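Local coordinates for protein pumilio homolog 23 (Arabidopsis thaliana, PDB 5WZJ) that binds RNA sequence-specifically through its pumilio repeats, recognising an 18S rRNA sequence, and probably regulates translation and mRNA stability through the 3'-UTRs of target mRNAs, at residues A179-L184 with V326-I331; S375-C380 with F437-D442; C380-V385 with E393-I398; G386-T391 with L399-F404; Q434-F437 with H443-P446. All coordinates share one frame; numbering follows the deposited sequence.

Contact 1. Residues A179-L184 with V326-I331; sequences AKRLNL and VIQALI. With nucleotides of chain B.
Q328 OE1 accepts N3 of U5 of chain B in a nearly straight hydrogen bond, 2.7 Å at 172°, while R181 NH1 stands 3.5 Å from the same OE1. This is base reading as pumilio repeats do it: a glutamine on an inner helix, here in the sixth repeat, offers both ends of its amide to one base edge. Q328 NE2 gives the second bond, 3.2 Å to U5 O2. R181, on the helix 175-181, reaches in beside the base's O4 end with CG trans to its backbone N (chi1 177°) and a bend at chi3 that lays the guanidinium over the backbone of 328-329; A329 N lies above its centre. Guanidinium and amide planes are nearly perpendicular. NH1 comes 3.1 Å from U5 O4, obliquely to the guanidinium plane. NH2 forms salt bridges with E291 and E295, which probably fix the rotation of the group. Putting an alanine at R181 would probably leave those two carboxylates without their cation and open a gap beside U5 O4 and the Q328 amide. At the far end, NH2 lies 3.5 Å from A329 CB.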
# COMPACT_ATOMS: atom_id res chain seq x y z
N ALA A 179 2.93 -4.01 4.27
CA ALA A 179 4.25 -4.56 4.59
C ALA A 179 5.12 -3.51 5.27
O ALA A 179 5.84 -3.83 6.23
CB ALA A 179 4.93 -5.07 3.32
N LYS A 180 5.06 -2.26 4.80
CA LYS A 180 5.83 -1.20 5.43
C LYS A 180 5.32 -0.91 6.84
O LYS A 180 6.11 -0.73 7.77
CB LYS A 180 5.80 0.06 4.57
N ARG A 181 3.99 -0.88 7.00
CA ARG A 181 3.42 -0.64 8.32
C ARG A 181 3.73 -1.78 9.29
O ARG A 181 3.87 -1.55 10.49
CB ARG A 181 1.91 -0.42 8.19
CG ARG A 181 1.16 -0.22 9.51
CD ARG A 181 -0.28 0.26 9.29
NE ARG A 181 -0.33 1.67 8.89
CZ ARG A 181 -1.45 2.36 8.72
NH1 ARG A 181 -2.64 1.77 8.90
NH2 ARG A 181 -1.40 3.63 8.34
N LEU A 182 3.86 -3.02 8.78
CA LEU A 182 4.18 -4.18 9.61
C LEU A 182 5.66 -4.55 9.57
O LEU A 182 6.03 -5.57 10.16
CB LEU A 182 3.35 -5.39 9.19
CG LEU A 182 1.87 -5.27 9.49
CD1 LEU A 182 1.19 -6.61 9.31
CD2 LEU A 182 1.69 -4.73 10.91
N ASN A 183 6.49 -3.77 8.88
CA ASN A 183 7.93 -4.01 8.87
C ASN A 183 8.27 -5.38 8.25
O ASN A 183 9.19 -6.07 8.69
CB ASN A 183 8.51 -3.88 10.28
CG ASN A 183 9.90 -3.30 10.30
OD1 ASN A 183 10.11 -2.16 9.86
ND2 ASN A 183 10.85 -4.05 10.84
N LEU A 184 7.51 -5.78 7.23
CA LEU A 184 7.80 -7.01 6.49
C LEU A 184 8.37 -6.70 5.10
O LEU A 184 8.92 -7.58 4.43
CB LEU A 184 6.53 -7.86 6.35
CG LEU A 184 5.94 -8.46 7.63
CD1 LEU A 184 4.55 -9.01 7.38
CD2 LEU A 184 6.86 -9.55 8.18
N VAL A 326 -5.31 5.26 12.43
CA VAL A 326 -4.37 6.27 12.89
C VAL A 326 -3.46 5.70 13.97
O VAL A 326 -2.25 5.96 13.99
CB VAL A 326 -5.11 7.53 13.40
CG1 VAL A 326 -4.09 8.61 13.78
CG2 VAL A 326 -6.07 8.06 12.34
N ILE A 327 -4.03 4.92 14.89
CA ILE A 327 -3.21 4.32 15.93
C ILE A 327 -2.20 3.36 15.31
O ILE A 327 -1.04 3.29 15.73
CB ILE A 327 -4.11 3.63 16.98
CG1 ILE A 327 -5.01 4.66 17.66
CG2 ILE A 327 -3.26 2.91 18.04
CD1 ILE A 327 -4.24 5.89 18.21
N GLN A 328 -2.62 2.62 14.27
CA GLN A 328 -1.68 1.74 13.59
C GLN A 328 -0.51 2.52 13.01
O GLN A 328 0.65 2.09 13.13
CB GLN A 328 -2.40 0.97 12.48
CG GLN A 328 -3.31 -0.15 12.97
CD GLN A 328 -3.94 -0.90 11.81
OE1 GLN A 328 -3.28 -1.12 10.79
NE2 GLN A 328 -5.22 -1.26 11.94
N ALA A 329 -0.79 3.66 12.37
CA ALA A 329 0.29 4.51 11.86
C ALA A 329 1.13 5.06 13.00
O ALA A 329 2.36 5.10 12.91
CB ALA A 329 -0.29 5.65 11.01
N LEU A 330 0.49 5.50 14.09
CA LEU A 330 1.25 6.02 15.23
C LEU A 330 2.19 4.96 15.79
O LEU A 330 3.38 5.22 16.01
CB LEU A 330 0.30 6.50 16.32
CG LEU A 330 0.97 7.04 17.59
CD1 LEU A 330 1.38 8.50 17.43
CD2 LEU A 330 0.01 6.90 18.74
N ILE A 331 1.66 3.76 16.05
CA ILE A 331 2.48 2.67 16.58
C ILE A 331 3.67 2.40 15.67
O ILE A 331 4.82 2.33 16.12
CB ILE A 331 1.61 1.41 16.77
CG1 ILE A 331 0.56 1.61 17.87
CG2 ILE A 331 2.50 0.21 17.11
CD1 ILE A 331 -0.48 0.50 17.91
P U B 5 -6.43 -5.93 2.63
OP1 U B 5 -7.51 -6.84 2.17
OP2 U B 5 -6.30 -4.54 2.12
O5' U B 5 -6.47 -5.86 4.22
C5' U B 5 -6.52 -7.05 5.00
C4' U B 5 -7.03 -6.77 6.39
O4' U B 5 -6.05 -5.98 7.11
C3' U B 5 -8.33 -5.98 6.44
O3' U B 5 -9.05 -6.38 7.60
C2' U B 5 -7.84 -4.55 6.62
O2' U B 5 -8.79 -3.68 7.21
C1' U B 5 -6.63 -4.76 7.52
N1 U B 5 -5.60 -3.72 7.41
C2 U B 5 -5.19 -3.11 8.59
O2 U B 5 -5.68 -3.39 9.66
N3 U B 5 -4.21 -2.16 8.45
C4 U B 5 -3.61 -1.77 7.28
O4 U B 5 -2.74 -0.91 7.34
C5 U B 5 -4.06 -2.45 6.10
C6 U B 5 -5.02 -3.39 6.20

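Contact 2. Residues S375-C380 with F437-D442; sequences SHENKC and FKFSSD
The F439 ring meets E377 along one side, at its CD1-CE1 bond. CG of the glutamate lies at the ring edge, in the plane, 3.8 Å from F439 CE1, while E377 CB, nearer at 3.5 Å from the same CE1, comes in obliquely. The carboxylate takes no part in this: the chain bends at chi2 (107°), which carries the acid group off the phenyl, and its plane stands 60° from the ring. What the ring receives is therefore the aliphatic root of a charged side chain. On the F439 side CG sits beside the backbone N (chi1 -72°), aiming the ring at the first turn of the helix 377-388. In the all-helical superhelix of the pumilio fold, this is where the loop between helices 427-436 and 445-453 packs on the opening turn of 377-388, with H376 at the N-cap position. C380 N donates to H376 O at 2.8 Å, closing that first turn. Before it, S375 OG and H376 ND1 share a 2.7 Å hydrogen bond, and the imidazole also meets the ring of W344. The linker has local order of its own, since S440 OG accepts from D442 N at 3.2 Å, an ST turn. Further out N378 approaches loosely, its OD1 4.1 Å from D442 O. I367, S370 and Q371 of helix 360-373 also pack on F439, and I444 touches it from its own linker.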
# COMPACT_ATOMS: atom_id res chain seq x y z
N SER A 375 12.19 -3.79 22.12
CA SER A 375 11.67 -3.48 23.44
C SER A 375 10.32 -4.16 23.61
O SER A 375 9.50 -4.15 22.69
CB SER A 375 11.55 -1.95 23.62
OG SER A 375 10.97 -1.63 24.87
N HIS A 376 10.09 -4.74 24.79
CA HIS A 376 8.82 -5.40 25.12
C HIS A 376 8.51 -6.56 24.18
O HIS A 376 7.34 -6.93 24.03
CB HIS A 376 7.64 -4.41 25.12
CG HIS A 376 7.75 -3.34 26.15
ND1 HIS A 376 8.76 -2.41 26.16
CD2 HIS A 376 6.96 -3.05 27.22
CE1 HIS A 376 8.60 -1.58 27.19
NE2 HIS A 376 7.50 -1.95 27.84
N GLU A 377 9.53 -7.12 23.52
CA GLU A 377 9.29 -8.20 22.57
C GLU A 377 8.60 -9.39 23.24
O GLU A 377 7.54 -9.84 22.80
CB GLU A 377 10.61 -8.65 21.95
CG GLU A 377 11.41 -7.57 21.28
CD GLU A 377 12.64 -7.19 22.08
OE1 GLU A 377 12.50 -6.92 23.30
OE2 GLU A 377 13.74 -7.18 21.50
N ASN A 378 9.20 -9.89 24.32
CA ASN A 378 8.61 -11.04 25.01
C ASN A 378 7.25 -10.68 25.58
O ASN A 378 6.31 -11.49 25.50
CB ASN A 378 9.55 -11.54 26.11
CG ASN A 378 9.19 -12.92 26.60
OD1 ASN A 378 9.25 -13.89 25.84
ND2 ASN A 378 8.82 -13.02 27.86
N LYS A 379 7.11 -9.48 26.14
CA LYS A 379 5.82 -9.06 26.69
C LYS A 379 4.73 -9.03 25.62
O LYS A 379 3.58 -9.38 25.88
CB LYS A 379 5.96 -7.69 27.36
CG LYS A 379 6.55 -7.73 28.77
CD LYS A 379 6.85 -6.32 29.25
CE LYS A 379 7.65 -6.30 30.54
NZ LYS A 379 6.77 -6.48 31.72
N CYS A 380 5.07 -8.58 24.40
CA CYS A 380 4.09 -8.55 23.33
C CYS A 380 3.69 -9.96 22.90
O CYS A 380 2.50 -10.25 22.71
CB CYS A 380 4.63 -7.76 22.14
SG CYS A 380 4.57 -5.96 22.43
N PHE A 437 7.33 -15.00 13.77
CA PHE A 437 8.44 -15.90 13.50
C PHE A 437 9.71 -15.16 13.11
O PHE A 437 10.73 -15.81 12.83
CB PHE A 437 8.03 -16.93 12.44
CG PHE A 437 7.14 -18.01 13.01
CD1 PHE A 437 7.61 -18.83 14.03
CD2 PHE A 437 5.82 -18.15 12.60
CE1 PHE A 437 6.80 -19.80 14.62
CE2 PHE A 437 4.99 -19.12 13.17
CZ PHE A 437 5.48 -19.94 14.18
N LYS A 438 9.71 -13.83 13.15
CA LYS A 438 10.95 -13.08 13.02
C LYS A 438 11.58 -12.77 14.37
O LYS A 438 12.75 -12.36 14.40
CB LYS A 438 10.70 -11.80 12.22
CG LYS A 438 10.51 -12.09 10.72
CD LYS A 438 10.00 -10.88 9.96
CE LYS A 438 10.99 -9.73 10.03
NZ LYS A 438 10.37 -8.45 9.59
N PHE A 439 10.87 -12.96 15.49
CA PHE A 439 11.50 -12.83 16.80
C PHE A 439 12.53 -13.93 17.02
O PHE A 439 12.48 -15.01 16.41
CB PHE A 439 10.45 -12.90 17.92
CG PHE A 439 9.57 -11.68 18.04
CD1 PHE A 439 10.01 -10.54 18.71
CD2 PHE A 439 8.29 -11.68 17.51
CE1 PHE A 439 9.19 -9.42 18.83
CE2 PHE A 439 7.46 -10.56 17.63
CZ PHE A 439 7.91 -9.44 18.30
N SER A 440 13.49 -13.65 17.90
CA SER A 440 14.34 -14.68 18.48
C SER A 440 13.48 -15.81 19.03
O SER A 440 12.42 -15.57 19.62
CB SER A 440 15.21 -14.08 19.59
OG SER A 440 15.57 -15.06 20.56
N SER A 441 13.93 -17.06 18.86
CA SER A 441 13.13 -18.19 19.32
C SER A 441 12.92 -18.17 20.83
O SER A 441 11.94 -18.77 21.30
CB SER A 441 13.77 -19.52 18.90
OG SER A 441 14.98 -19.76 19.60
N ASP A 442 13.79 -17.49 21.59
CA ASP A 442 13.58 -17.30 23.03
C ASP A 442 12.22 -16.69 23.35
O ASP A 442 11.68 -16.91 24.43
CB ASP A 442 14.65 -16.38 23.64
CG ASP A 442 16.05 -16.91 23.50
OD1 ASP A 442 16.24 -18.13 23.28
OD2 ASP A 442 16.99 -16.09 23.62

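Contact 3. Residues C380-V385 with E393-I398; sequences CCEALV and ESRISI
R395 reaches from its short 3-10 turn to the helix 377-388, lying across V385 before it meets E382. Its CB points neither at nor away from the helix, and the chain approaches beyond it: CG lies 3.9 Å from V385 CG1. A bend at chi3 (71°) then turns the end of the chain, NE passing 4.0 Å from V385 CG1, and the guanidinium presents a face to the same methyl, which sits off-centre above it, 3.5 Å from CZ and 3.3 Å from NH2. At the tip NH1 donates to E382 OE1, 2.9 Å at 164°, the hydrogen bond of a salt bridge. It is made edge-on: OE1 uses its syn lone pair, lies in the guanidinium plane, and the carboxylate is turned only 16° from that plane. NH2 donates to a water 3.1 Å away, which in turn donates to E382 O, so a second route runs from the arginine to the glutamate, through its backbone carbonyl. A leucine in place of R395 would probably leave the E382 carboxylate without its positive mate and the water without one of its partners. Beside this polar pair I398 continues the packing, with CD1 4.0 Å from V385 CA and CG1 4.5 Å from V385 CG2. The whole joins the middle of helix 377-388 to the turn that leads into helix 398-403; helix 445-453 lies alongside, P446 touching both E382 and R395, Y447 resting on L384 and V385, and S450 on I398.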
# COMPACT_ATOMS: atom_id res chain seq x y z
N CYS A 380 5.07 -8.58 24.40
CA CYS A 380 4.09 -8.55 23.33
C CYS A 380 3.69 -9.96 22.90
O CYS A 380 2.50 -10.25 22.71
CB CYS A 380 4.63 -7.76 22.14
SG CYS A 380 4.57 -5.96 22.43
N CYS A 381 4.67 -10.83 22.70
CA CYS A 381 4.36 -12.21 22.29
C CYS A 381 3.51 -12.92 23.34
O CYS A 381 2.54 -13.62 22.99
CB CYS A 381 5.66 -12.98 22.06
SG CYS A 381 6.68 -12.37 20.70
N GLU A 382 3.83 -12.74 24.62
CA GLU A 382 3.07 -13.42 25.67
C GLU A 382 1.68 -12.81 25.82
O GLU A 382 0.72 -13.54 26.08
CB GLU A 382 3.81 -13.38 27.01
CG GLU A 382 5.03 -14.30 27.05
CD GLU A 382 4.66 -15.76 26.80
OE1 GLU A 382 3.56 -16.18 27.25
OE2 GLU A 382 5.47 -16.48 26.15
N ALA A 383 1.56 -11.49 25.67
CA ALA A 383 0.24 -10.87 25.75
C ALA A 383 -0.67 -11.39 24.64
O ALA A 383 -1.87 -11.58 24.86
CB ALA A 383 0.37 -9.34 25.68
N LEU A 384 -0.12 -11.62 23.45
CA LEU A 384 -0.92 -12.16 22.35
C LEU A 384 -1.41 -13.57 22.68
O LEU A 384 -2.59 -13.88 22.46
CB LEU A 384 -0.12 -12.16 21.05
CG LEU A 384 -0.85 -12.82 19.88
CD1 LEU A 384 -2.19 -12.12 19.58
CD2 LEU A 384 0.03 -12.86 18.63
N VAL A 385 -0.53 -14.43 23.20
CA VAL A 385 -0.96 -15.79 23.57
C VAL A 385 -2.11 -15.73 24.57
O VAL A 385 -3.14 -16.40 24.40
CB VAL A 385 0.20 -16.61 24.16
CG1 VAL A 385 -0.31 -18.00 24.54
CG2 VAL A 385 1.37 -16.70 23.19
N GLU A 393 -4.30 -24.93 29.14
CA GLU A 393 -4.44 -26.03 28.20
C GLU A 393 -4.73 -25.54 26.79
O GLU A 393 -4.33 -26.19 25.82
CB GLU A 393 -5.52 -27.00 28.68
CG GLU A 393 -6.89 -26.37 28.93
CD GLU A 393 -7.06 -25.84 30.35
OE1 GLU A 393 -6.05 -25.59 31.05
OE2 GLU A 393 -8.23 -25.67 30.77
N SER A 394 -5.41 -24.40 26.66
CA SER A 394 -5.74 -23.89 25.33
C SER A 394 -4.54 -23.30 24.59
O SER A 394 -4.66 -23.03 23.38
CB SER A 394 -6.87 -22.85 25.43
OG SER A 394 -6.44 -21.65 26.06
N ARG A 395 -3.39 -23.12 25.26
CA ARG A 395 -2.24 -22.47 24.63
C ARG A 395 -1.65 -23.28 23.48
O ARG A 395 -1.04 -22.70 22.57
CB ARG A 395 -1.16 -22.17 25.67
CG ARG A 395 -1.54 -21.06 26.64
CD ARG A 395 -0.59 -20.99 27.82
NE ARG A 395 0.73 -20.49 27.46
CZ ARG A 395 1.07 -19.21 27.48
NH1 ARG A 395 2.31 -18.84 27.17
NH2 ARG A 395 0.16 -18.28 27.81
N ILE A 396 -1.82 -24.61 23.49
CA ILE A 396 -1.32 -25.43 22.38
C ILE A 396 -2.03 -25.08 21.07
O ILE A 396 -1.52 -25.38 19.99
CB ILE A 396 -1.47 -26.94 22.73
CG1 ILE A 396 -0.74 -27.82 21.71
CG2 ILE A 396 -2.93 -27.32 22.79
CD1 ILE A 396 0.78 -27.71 21.76
N SER A 397 -3.18 -24.41 21.15
CA SER A 397 -3.97 -24.07 19.97
C SER A 397 -3.73 -22.65 19.48
O SER A 397 -4.53 -22.13 18.70
CB SER A 397 -5.45 -24.29 20.27
OG SER A 397 -5.71 -25.68 20.42
N ILE A 398 -2.65 -22.00 19.92
CA ILE A 398 -2.46 -20.61 19.54
C ILE A 398 -2.35 -20.47 18.02
O ILE A 398 -2.93 -19.55 17.43
CB ILE A 398 -1.24 -20.01 20.27
CG1 ILE A 398 -1.03 -18.55 19.86
CG2 ILE A 398 -0.01 -20.80 20.01
CD1 ILE A 398 -2.20 -17.65 20.21
O HOH W 1 1.44 -15.51 28.32

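Contact 4. Residues G386-T391 with L399-F404; sequences GAVCST and LPRLLF
V388 and R401 run past each other in opposite directions, branch against stem: V388 CG1 lies 3.5 Å from R401 CB and 3.8 Å from its CD. The arginine has its CG placed beside the backbone N (chi1 -65°), which, with the chain stretched from CG to NE, runs the aliphatic part along the valine while the guanidinium travels on to the backbone beyond it. There NH1 donates to V388 O, 3.0 Å at 144°. The carbonyl oxygen lies at the guanidinium edge, in its plane, whereas seen from the carbonyl the donor is somewhat tilted out of plane. C389 sits next along the chain, its SG 4.1 Å from R401 NH1. The other valine branch goes to the next residue: CG2 is 4.2 Å from L402 CD2, so two successive residues of helix 398-403 take one methyl each. This is the packing of consecutive helices in an alpha-helical repeat fold, where the last turn of 377-388 meets the helix that follows it after a short connection. L355 of helix 351-356 lies against V388 as well, and S394 of the connection touches both C389 and R401. V388 is the last residue of its helix, C389 the first to leave helical geometry; a cation at that end is likely to suit the helix dipole, and its N-H gives the buried carbonyl of V388 a donor.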
# COMPACT_ATOMS: atom_id res chain seq x y z
N GLY A 386 -1.94 -14.95 25.64
CA GLY A 386 -2.95 -14.87 26.67
C GLY A 386 -4.25 -14.26 26.18
O GLY A 386 -5.32 -14.59 26.69
N ALA A 387 -4.18 -13.39 25.17
CA ALA A 387 -5.41 -12.84 24.61
C ALA A 387 -6.20 -13.88 23.84
O ALA A 387 -7.43 -13.78 23.75
CB ALA A 387 -5.09 -11.65 23.70
N VAL A 388 -5.53 -14.87 23.27
CA VAL A 388 -6.19 -15.82 22.38
C VAL A 388 -6.49 -17.11 23.13
O VAL A 388 -7.47 -17.81 22.84
CB VAL A 388 -5.34 -16.08 21.13
CG1 VAL A 388 -5.97 -17.15 20.25
CG2 VAL A 388 -5.16 -14.78 20.34
N CYS A 389 -5.64 -17.44 24.11
CA CYS A 389 -5.71 -18.68 24.87
C CYS A 389 -5.81 -18.35 26.35
O CYS A 389 -4.79 -18.11 27.00
CB CYS A 389 -4.50 -19.55 24.58
SG CYS A 389 -4.29 -19.91 22.83
N SER A 390 -7.03 -18.35 26.89
CA SER A 390 -7.26 -17.91 28.26
C SER A 390 -6.82 -18.93 29.30
O SER A 390 -6.40 -18.55 30.39
CB SER A 390 -8.74 -17.57 28.46
OG SER A 390 -9.53 -18.73 28.30
N THR A 391 -6.93 -20.22 28.99
CA THR A 391 -6.49 -21.27 29.90
C THR A 391 -5.13 -21.80 29.48
O THR A 391 -4.70 -21.66 28.33
CB THR A 391 -7.49 -22.44 29.93
OG1 THR A 391 -7.56 -23.05 28.63
CG2 THR A 391 -8.88 -21.97 30.37
N LEU A 399 -1.66 -21.41 17.35
CA LEU A 399 -1.52 -21.30 15.90
C LEU A 399 -2.84 -21.46 15.19
O LEU A 399 -3.22 -20.56 14.40
CB LEU A 399 -0.45 -22.28 15.39
CG LEU A 399 0.77 -21.66 14.71
CD1 LEU A 399 0.36 -20.78 13.52
CD2 LEU A 399 1.60 -20.86 15.73
N PRO A 400 -3.62 -22.54 15.37
CA PRO A 400 -4.91 -22.63 14.67
C PRO A 400 -5.82 -21.44 14.91
O PRO A 400 -6.50 -20.99 13.99
CB PRO A 400 -5.54 -23.92 15.24
CG PRO A 400 -4.39 -24.74 15.69
CD PRO A 400 -3.35 -23.75 16.18
N ARG A 401 -5.86 -20.92 16.14
CA ARG A 401 -6.77 -19.82 16.42
C ARG A 401 -6.34 -18.54 15.71
O ARG A 401 -7.19 -17.77 15.27
CB ARG A 401 -6.88 -19.60 17.93
CG ARG A 401 -7.53 -20.78 18.66
CD ARG A 401 -7.55 -20.59 20.15
NE ARG A 401 -8.18 -21.74 20.81
CZ ARG A 401 -8.53 -21.76 22.10
NH1 ARG A 401 -8.33 -20.69 22.86
NH2 ARG A 401 -9.09 -22.84 22.61
N LEU A 402 -5.03 -18.31 15.56
CA LEU A 402 -4.60 -17.11 14.85
C LEU A 402 -4.74 -17.27 13.34
O LEU A 402 -5.10 -16.31 12.65
CB LEU A 402 -3.15 -16.77 15.21
CG LEU A 402 -2.96 -16.03 16.54
CD1 LEU A 402 -1.50 -16.04 16.93
CD2 LEU A 402 -3.49 -14.61 16.47
N LEU A 403 -4.48 -18.47 12.82
CA LEU A 403 -4.72 -18.73 11.40
C LEU A 403 -6.17 -18.46 11.00
O LEU A 403 -6.44 -18.03 9.87
CB LEU A 403 -4.36 -20.17 11.05
CG LEU A 403 -2.88 -20.54 11.12
CD1 LEU A 403 -2.75 -22.06 10.99
CD2 LEU A 403 -2.07 -19.80 10.03
N PHE A 404 -7.12 -18.72 11.90
CA PHE A 404 -8.54 -18.53 11.61
C PHE A 404 -9.13 -17.54 12.61
O PHE A 404 -10.18 -17.81 13.19
CB PHE A 404 -9.32 -19.84 11.68
CG PHE A 404 -8.97 -20.84 10.61
CD1 PHE A 404 -9.34 -20.62 9.30
CD2 PHE A 404 -8.31 -22.01 10.94
CE1 PHE A 404 -9.04 -21.54 8.31
CE2 PHE A 404 -8.00 -22.94 9.96
CZ PHE A 404 -8.37 -22.71 8.65

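Contact 5. Residues Q434-F437 with H443-P446; sequences QGIF and HIQP. With nucleotides of chain B.
I436 and I444 make the apolar part of this contact, the junction in the pumilio superhelix where the end of helix 427-436 and the start of 445-453 meet across a short loop. Their CG2 methyls touch at 3.8 Å as the two side chains pass in opposite directions. I444 has its CG1 between the backbone N and carbonyl carbon (chi1 58°), which sends CD1 out to F437, 3.9 Å from CD1 of the phenyl and approaching it obliquely. The same isoleucine folds round a backbone oxygen: both its CG2 and its CD1 lie 3.6 Å from I436 O. F437 itself goes on into Y447, I448 and L451 of helix 445-453 and V471 and A474 of helix 468-477, while C381 lies against I444.

The polar part belongs to one end of the junction. Within the protein, G435 O accepts from Q371 NE2. Facing the RNA, two residues before I436, Q434 extends beyond its CG to the base of A3 of chain B, a glutamine reading an adenine's Watson-Crick edge. A3 N6 gives Q434 OE1 a weak bond of 3.3 Å; the firmer one is Q434 NE2 to A3 N1, 3.0 Å and nearly straight at 170°.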
# COMPACT_ATOMS: atom_id res chain seq x y z
N GLN A 434 3.54 -14.17 10.67
CA GLN A 434 4.77 -13.90 9.92
C GLN A 434 5.71 -13.03 10.72
O GLN A 434 6.93 -13.24 10.72
CB GLN A 434 4.43 -13.25 8.57
CG GLN A 434 3.74 -14.22 7.60
CD GLN A 434 3.10 -13.51 6.45
OE1 GLN A 434 3.77 -12.89 5.64
NE2 GLN A 434 1.78 -13.60 6.36
N GLY A 435 5.16 -12.02 11.41
CA GLY A 435 6.00 -11.18 12.26
C GLY A 435 6.50 -11.93 13.49
O GLY A 435 7.64 -11.75 13.91
N ILE A 436 5.63 -12.76 14.09
CA ILE A 436 6.02 -13.57 15.25
C ILE A 436 7.28 -14.37 14.94
O ILE A 436 8.23 -14.40 15.73
CB ILE A 436 4.86 -14.50 15.67
CG1 ILE A 436 3.76 -13.69 16.38
CG2 ILE A 436 5.35 -15.67 16.55
CD1 ILE A 436 4.14 -13.26 17.78
N PHE A 437 7.33 -15.00 13.77
CA PHE A 437 8.44 -15.90 13.50
C PHE A 437 9.71 -15.16 13.11
O PHE A 437 10.73 -15.81 12.83
CB PHE A 437 8.03 -16.93 12.44
CG PHE A 437 7.14 -18.01 13.01
CD1 PHE A 437 7.61 -18.83 14.03
CD2 PHE A 437 5.82 -18.15 12.60
CE1 PHE A 437 6.80 -19.80 14.62
CE2 PHE A 437 4.99 -19.12 13.17
CZ PHE A 437 5.48 -19.94 14.18
N HIS A 443 11.68 -15.88 22.44
CA HIS A 443 10.47 -15.14 22.76
C HIS A 443 9.20 -15.83 22.31
O HIS A 443 8.11 -15.37 22.66
CB HIS A 443 10.52 -13.74 22.12
CG HIS A 443 11.67 -12.91 22.59
ND1 HIS A 443 12.07 -12.88 23.91
CD2 HIS A 443 12.52 -12.09 21.92
CE1 HIS A 443 13.10 -12.07 24.03
NE2 HIS A 443 13.40 -11.58 22.84
N ILE A 444 9.31 -16.90 21.52
CA ILE A 444 8.14 -17.41 20.82
C ILE A 444 8.05 -18.93 20.94
O ILE A 444 7.48 -19.59 20.06
CB ILE A 444 8.17 -16.99 19.34
CG1 ILE A 444 9.45 -17.50 18.68
CG2 ILE A 444 8.09 -15.45 19.22
CD1 ILE A 444 9.48 -17.40 17.16
N GLN A 445 8.58 -19.49 22.02
CA GLN A 445 8.47 -20.94 22.21
C GLN A 445 7.03 -21.46 22.12
O GLN A 445 6.82 -22.50 21.47
CB GLN A 445 9.14 -21.35 23.54
CG GLN A 445 10.67 -21.24 23.46
CD GLN A 445 11.26 -22.21 22.44
OE1 GLN A 445 11.15 -23.42 22.61
NE2 GLN A 445 11.88 -21.68 21.38
N PRO A 446 6.01 -20.81 22.70
CA PRO A 446 4.64 -21.32 22.51
C PRO A 446 4.22 -21.39 21.05
O PRO A 446 3.46 -22.30 20.68
CB PRO A 446 3.78 -20.32 23.29
CG PRO A 446 4.72 -19.64 24.24
CD PRO A 446 6.05 -19.61 23.56
P A B 3 -1.11 -12.25 -4.75
OP1 A B 3 -2.09 -11.76 -5.76
OP2 A B 3 0.06 -11.41 -4.37
O5' A B 3 -1.93 -12.61 -3.44
C5' A B 3 -3.05 -13.49 -3.49
C4' A B 3 -3.61 -13.74 -2.11
O4' A B 3 -2.63 -14.46 -1.32
C3' A B 3 -3.93 -12.50 -1.27
O3' A B 3 -5.20 -11.95 -1.58
C2' A B 3 -3.81 -13.02 0.16
O2' A B 3 -4.99 -13.70 0.57
C1' A B 3 -2.69 -14.05 0.03
N9 A B 3 -1.38 -13.51 0.42
C8 A B 3 -0.30 -13.26 -0.40
N7 A B 3 0.76 -12.82 0.25
C5 A B 3 0.34 -12.80 1.59
C6 A B 3 0.97 -12.44 2.79
N6 A B 3 2.23 -12.00 2.85
N1 A B 3 0.27 -12.55 3.95
C2 A B 3 -0.99 -12.99 3.90
N3 A B 3 -1.69 -13.35 2.84
C4 A B 3 -0.97 -13.23 1.70

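Overall arrangement
Contacts 2 to 5 form one neighbourhood around helix 377-388 and the helices after it, while contact 1 lies apart, its centre about 17 Å from that of contact 2. Contacts 3 and 4 are interlocked, their centres about 6 Å apart, and contacts 2 and 5, about 7 Å apart, share F437. Between contacts 1 and 2, N183 O comes 2.8 Å from K438 NZ. The RNA touches two of the contacts: contact 1 reads U5 and contact 5 reads A3, both with a glutamine. Contacts 2, 3 and 4 are structural packing, their nearest atoms about 11, 12 and 9 Å from the nucleic acid.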